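Local coordinates for amidohydrolase (Chromobacterium violaceum, PDB 2YB1), which hydrolyses 3',5'-bisphosphonucleosides to nucleoside 5'-phosphates and orthophosphate, using three manganese ions, at residues Asp5-Ser10 with Ala35-Asp40; Val77-Asp82 with Met186-His191. All blocks are in the same frame, centred on the assembly; numbering follows the deposited sequence.

Interactions 1 and 2 share one mixed sheet, their centres about 10 Å apart, and between them supply ligands to all three manganese ions. In interaction 1, His7 and His9 hold one ion and His39 a second; in interaction 2, His191 holds the third. The His7/His9 ion lies 3.6 Å from the His191 ion and 4.3 Å from the His39 ion, with Glu64 bridging the first pair. The two contacts also touch directly: Ala35 CB packs at 3.6 Å on Leu79 CD2, and Val77 CG2 meets His7 ND1 at 3.8 Å. Bound AMP reaches the cluster beside His39.

Interaction 1: residues Asp5-Ser10 with Ala35-Asp40; sequences DLHFHS and ALTDHD. With MN (manganese (II) ion), chain C; MN (manganese (II) ion), chain B.
His9 and His39 stack their imidazoles in an offset pair, centroids 4.2 Å apart and planes 26° from parallel, while each ring gives its NE2 to a different manganese. His7 and His9 form the His-X-His motif that follows the first strand in the PHP family. Both coordinate one ion through NE2, each at 2.2 Å, and Glu64 and Asp248 add further ligands. The second ion takes His39 NE2 together with Asp14 and His250. With CG anti to its carbonyl carbon (chi1 -64°), His9 brings CE1 over the face of the His39 ring, and its own ring lies between Thr37 O on one face and the second manganese on the other.

Away from the ions, backbone bonds and one to a threonine hydroxyl join the segments. Thr37 N donates to Phe8 O at 2.9 Å, Thr37 OG1 takes a longer, bent bond from Phe8 N, and Ala35 N binds Asp5 O. Phe8, whose CG sits between its backbone N and carbonyl carbon, turns one ring face to Ala35 O; Leu36 CA makes a CH-pi contact on the same face. Val22 and Ile23 of helix 19-27 also pack against the Phe8 ring. In the second shell, Asp5 OD1 accepts from His7 N in an Asx turn, Ser247 OG bonds Asp5 OD2, and Glu218 holds His7 ND1, helping fix that ring's rotation.

Past His9, the Asp38 carboxylate clasps Ser10 twice and is also bonded by Ser13. Its OD1 uses the syn lone pair for Ser10 N at 2.9 Å, and its OD2 receives the proton of Ser10 OG at 2.8 Å.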
# COMPACT_ATOMS: atom_id res chain seq x y z
N ASP A 5 -7.99 0.21 -10.80
CA ASP A 5 -7.35 -0.30 -9.59
C ASP A 5 -6.17 0.59 -9.21
O ASP A 5 -5.14 0.59 -9.90
CB ASP A 5 -6.90 -1.74 -9.83
CG ASP A 5 -6.41 -2.42 -8.57
OD1 ASP A 5 -6.31 -1.74 -7.52
OD2 ASP A 5 -6.14 -3.65 -8.62
N LEU A 6 -6.32 1.32 -8.11
CA LEU A 6 -5.32 2.27 -7.61
C LEU A 6 -4.47 1.81 -6.42
O LEU A 6 -3.93 2.66 -5.70
CB LEU A 6 -5.92 3.67 -7.38
CG LEU A 6 -6.73 4.17 -8.58
CD1 LEU A 6 -7.29 5.57 -8.34
CD2 LEU A 6 -5.91 4.11 -9.88
N HIS A 7 -4.53 0.52 -6.08
CA HIS A 7 -3.66 -0.01 -5.03
C HIS A 7 -3.22 -1.46 -5.28
O HIS A 7 -4.05 -2.36 -5.27
CB HIS A 7 -4.42 0.09 -3.70
CG HIS A 7 -3.60 -0.17 -2.48
ND1 HIS A 7 -3.83 0.48 -1.28
CD2 HIS A 7 -2.57 -1.02 -2.25
CE1 HIS A 7 -2.97 0.05 -0.38
NE2 HIS A 7 -2.19 -0.86 -0.94
N PHE A 8 -1.92 -1.70 -5.44
CA PHE A 8 -1.39 -3.08 -5.51
C PHE A 8 0.13 -3.06 -5.41
O PHE A 8 0.75 -1.99 -5.49
CB PHE A 8 -1.87 -3.83 -6.78
CG PHE A 8 -1.65 -3.09 -8.09
CD1 PHE A 8 -0.46 -3.25 -8.80
CD2 PHE A 8 -2.65 -2.29 -8.64
CE1 PHE A 8 -0.25 -2.57 -10.01
CE2 PHE A 8 -2.45 -1.61 -9.85
CZ PHE A 8 -1.24 -1.76 -10.54
N HIS A 9 0.73 -4.25 -5.31
CA HIS A 9 2.15 -4.39 -4.99
C HIS A 9 2.90 -5.27 -5.98
O HIS A 9 2.29 -6.04 -6.72
CB HIS A 9 2.32 -4.98 -3.59
CG HIS A 9 1.79 -4.07 -2.52
ND1 HIS A 9 2.59 -3.18 -1.84
CD2 HIS A 9 0.53 -3.88 -2.06
CE1 HIS A 9 1.86 -2.48 -1.00
NE2 HIS A 9 0.60 -2.89 -1.11
N SER A 10 4.22 -5.15 -5.96
CA SER A 10 5.08 -5.92 -6.84
C SER A 10 6.26 -6.40 -6.00
O SER A 10 6.34 -6.08 -4.81
CB SER A 10 5.60 -5.05 -7.99
OG SER A 10 6.60 -4.15 -7.53
N ALA A 35 -2.65 2.01 -10.81
CA ALA A 35 -1.54 2.64 -10.08
C ALA A 35 -0.81 1.62 -9.20
O ALA A 35 -1.42 0.99 -8.33
CB ALA A 35 -2.02 3.86 -9.25
N LEU A 36 0.50 1.45 -9.43
CA LEU A 36 1.32 0.57 -8.60
C LEU A 36 1.71 1.33 -7.33
O LEU A 36 2.20 2.46 -7.41
CB LEU A 36 2.57 0.10 -9.36
CG LEU A 36 3.61 -0.72 -8.58
CD1 LEU A 36 3.00 -2.00 -8.03
CD2 LEU A 36 4.84 -1.04 -9.45
N THR A 37 1.39 0.78 -6.16
CA THR A 37 1.77 1.47 -4.94
C THR A 37 2.54 0.54 -4.03
O THR A 37 1.98 -0.01 -3.07
CB THR A 37 0.46 1.91 -4.22
OG1 THR A 37 -0.35 0.76 -3.98
CG2 THR A 37 -0.34 2.83 -5.11
N ASP A 38 3.85 0.51 -4.20
CA ASP A 38 4.70 -0.33 -3.38
C ASP A 38 4.98 0.37 -2.07
O ASP A 38 4.95 1.61 -2.01
CB ASP A 38 5.99 -0.70 -4.11
CG ASP A 38 5.81 -1.90 -5.02
OD1 ASP A 38 5.38 -2.96 -4.53
OD2 ASP A 38 6.07 -1.77 -6.23
N HIS A 39 5.25 -0.41 -1.02
CA HIS A 39 5.56 0.14 0.30
C HIS A 39 6.85 0.93 0.29
O HIS A 39 7.90 0.41 -0.10
CB HIS A 39 5.73 -0.98 1.31
CG HIS A 39 4.47 -1.75 1.59
ND1 HIS A 39 3.44 -1.23 2.35
CD2 HIS A 39 4.10 -3.01 1.26
CE1 HIS A 39 2.49 -2.14 2.46
NE2 HIS A 39 2.86 -3.22 1.81
N ASP A 40 6.77 2.19 0.70
CA ASP A 40 7.94 3.00 1.06
C ASP A 40 9.02 3.03 -0.02
O ASP A 40 10.22 3.21 0.28
CB ASP A 40 8.51 2.51 2.40
CG ASP A 40 7.46 2.56 3.50
OD1 ASP A 40 6.65 3.50 3.48
OD2 ASP A 40 7.43 1.66 4.37
MN MN C . -0.91 -2.17 0.25
MN MN B . 1.80 -5.16 1.87

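Interaction 2: residues Val77-Asp82 with Met186-His191; sequences VGLGID and MAVIAH. With MN (manganese (II) ion), chain D.
Gly78 faces Ala187 with no side chain of its own, so at this non-hydrogen-bonded antiparallel pair the strands meet through backbone alone. Gly78 CA points a hydrogen at Met186 O, 3.4 Å away, and Ala187 CA does the same to Val77 O. On the Ala187 face of the sheet, Ile81 folds back, bringing CG2 near Gly78 CA.

Hydrogen-bonded pairs flank this position. Val77 and Val188 exchange two bonds, the one from Val188 N to Val77 O being short at 2.7 Å but bent to 134°. Leu79 and Met186 exchange the other two, the bond from Met186 N to Leu79 O being straighter at 159°.

The side-chain contacts between the two strands lie on the face of Val77, Leu79, Met186 and Val188. Val77 and Val188 lie abreast, CB to CB at 4.0 Å, and Leu79 CD1 reaches across to Val188 CG2. Val77 CG2, placed anti to the carbonyl carbon beside the backbone N, extends to Ala190 CB at 4.0 Å. Ile272 of helix 272-275 packs on Met186 and Val188, while Phe209 of helix 199-211 packs on Ala187 from the opposite face.

In the loop that follows strand 186-189, His191 turns out with a positive phi. Ala190 CB lies over the rim of one face of the His191 ring. His191 N donates to Glu218 OE1, and His191 NE2 binds manganese at 2.1 Å. Glu64 and His75 also ligate this ion, completing its protein ligands. Such a metal ligand after a strand fits the TIM-barrel-like PHP fold, with its metal site at the strands' C-terminal ends.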
# COMPACT_ATOMS: atom_id res chain seq x y z
N VAL A 77 -1.32 6.20 0.98
CA VAL A 77 -0.99 6.06 -0.43
C VAL A 77 -0.77 7.44 -1.08
O VAL A 77 -1.50 8.39 -0.77
CB VAL A 77 -2.13 5.32 -1.18
CG1 VAL A 77 -2.10 5.62 -2.68
CG2 VAL A 77 -2.06 3.82 -0.90
N GLY A 78 0.27 7.59 -1.89
CA GLY A 78 0.31 8.72 -2.81
C GLY A 78 -0.02 8.34 -4.25
O GLY A 78 0.48 7.31 -4.74
N LEU A 79 -0.71 9.22 -4.97
CA LEU A 79 -1.07 8.94 -6.36
C LEU A 79 -0.78 10.15 -7.24
O LEU A 79 -1.09 11.28 -6.84
CB LEU A 79 -2.55 8.56 -6.49
CG LEU A 79 -3.07 7.30 -5.79
CD1 LEU A 79 -4.59 7.24 -5.86
CD2 LEU A 79 -2.44 6.03 -6.40
N GLY A 80 -0.21 9.92 -8.42
CA GLY A 80 0.16 11.01 -9.30
C GLY A 80 1.43 11.72 -8.84
O GLY A 80 1.67 12.87 -9.21
N ILE A 81 2.25 11.03 -8.05
CA ILE A 81 3.52 11.57 -7.56
C ILE A 81 4.58 11.55 -8.65
O ILE A 81 4.56 10.70 -9.54
CB ILE A 81 4.07 10.75 -6.36
CG1 ILE A 81 4.10 9.26 -6.73
CG2 ILE A 81 3.23 11.00 -5.09
CD1 ILE A 81 5.02 8.41 -5.88
N ASP A 82 5.52 12.50 -8.57
CA ASP A 82 6.74 12.48 -9.37
C ASP A 82 7.79 11.80 -8.51
O ASP A 82 8.26 12.38 -7.53
CB ASP A 82 7.16 13.91 -9.73
CG ASP A 82 8.53 13.99 -10.42
OD1 ASP A 82 9.14 12.94 -10.73
OD2 ASP A 82 8.98 15.12 -10.66
N MET A 186 -1.67 13.28 -4.85
CA MET A 186 -2.70 13.35 -3.82
C MET A 186 -2.43 12.26 -2.77
O MET A 186 -2.07 11.13 -3.13
CB MET A 186 -4.10 13.19 -4.43
CG MET A 186 -4.53 14.39 -5.29
SD MET A 186 -6.14 14.16 -6.05
CE MET A 186 -7.24 14.43 -4.63
N ALA A 187 -2.57 12.61 -1.49
CA ALA A 187 -2.41 11.65 -0.40
C ALA A 187 -3.75 10.98 -0.11
O ALA A 187 -4.81 11.61 -0.22
CB ALA A 187 -1.85 12.32 0.84
N VAL A 188 -3.69 9.69 0.24
CA VAL A 188 -4.89 8.87 0.42
C VAL A 188 -4.73 7.97 1.66
O VAL A 188 -3.76 7.24 1.76
CB VAL A 188 -5.10 7.94 -0.82
CG1 VAL A 188 -6.33 7.05 -0.63
CG2 VAL A 188 -5.19 8.76 -2.11
N ILE A 189 -5.69 8.01 2.58
CA ILE A 189 -5.67 7.08 3.70
C ILE A 189 -6.06 5.71 3.17
O ILE A 189 -7.15 5.52 2.62
CB ILE A 189 -6.66 7.49 4.80
CG1 ILE A 189 -6.22 8.80 5.47
CG2 ILE A 189 -6.80 6.36 5.83
CD1 ILE A 189 -7.28 9.41 6.38
N ALA A 190 -5.16 4.74 3.33
CA ALA A 190 -5.37 3.42 2.75
C ALA A 190 -6.18 2.53 3.69
O ALA A 190 -6.07 2.64 4.91
CB ALA A 190 -4.02 2.77 2.42
N HIS A 191 -7.03 1.69 3.10
CA HIS A 191 -7.74 0.63 3.81
C HIS A 191 -8.10 0.97 5.27
O HIS A 191 -7.69 0.28 6.20
CB HIS A 191 -7.00 -0.71 3.70
CG HIS A 191 -5.58 -0.66 4.16
ND1 HIS A 191 -5.23 -0.33 5.45
CD2 HIS A 191 -4.42 -0.91 3.51
CE1 HIS A 191 -3.91 -0.37 5.57
NE2 HIS A 191 -3.40 -0.72 4.40
MN MN D . -1.42 -0.98 3.65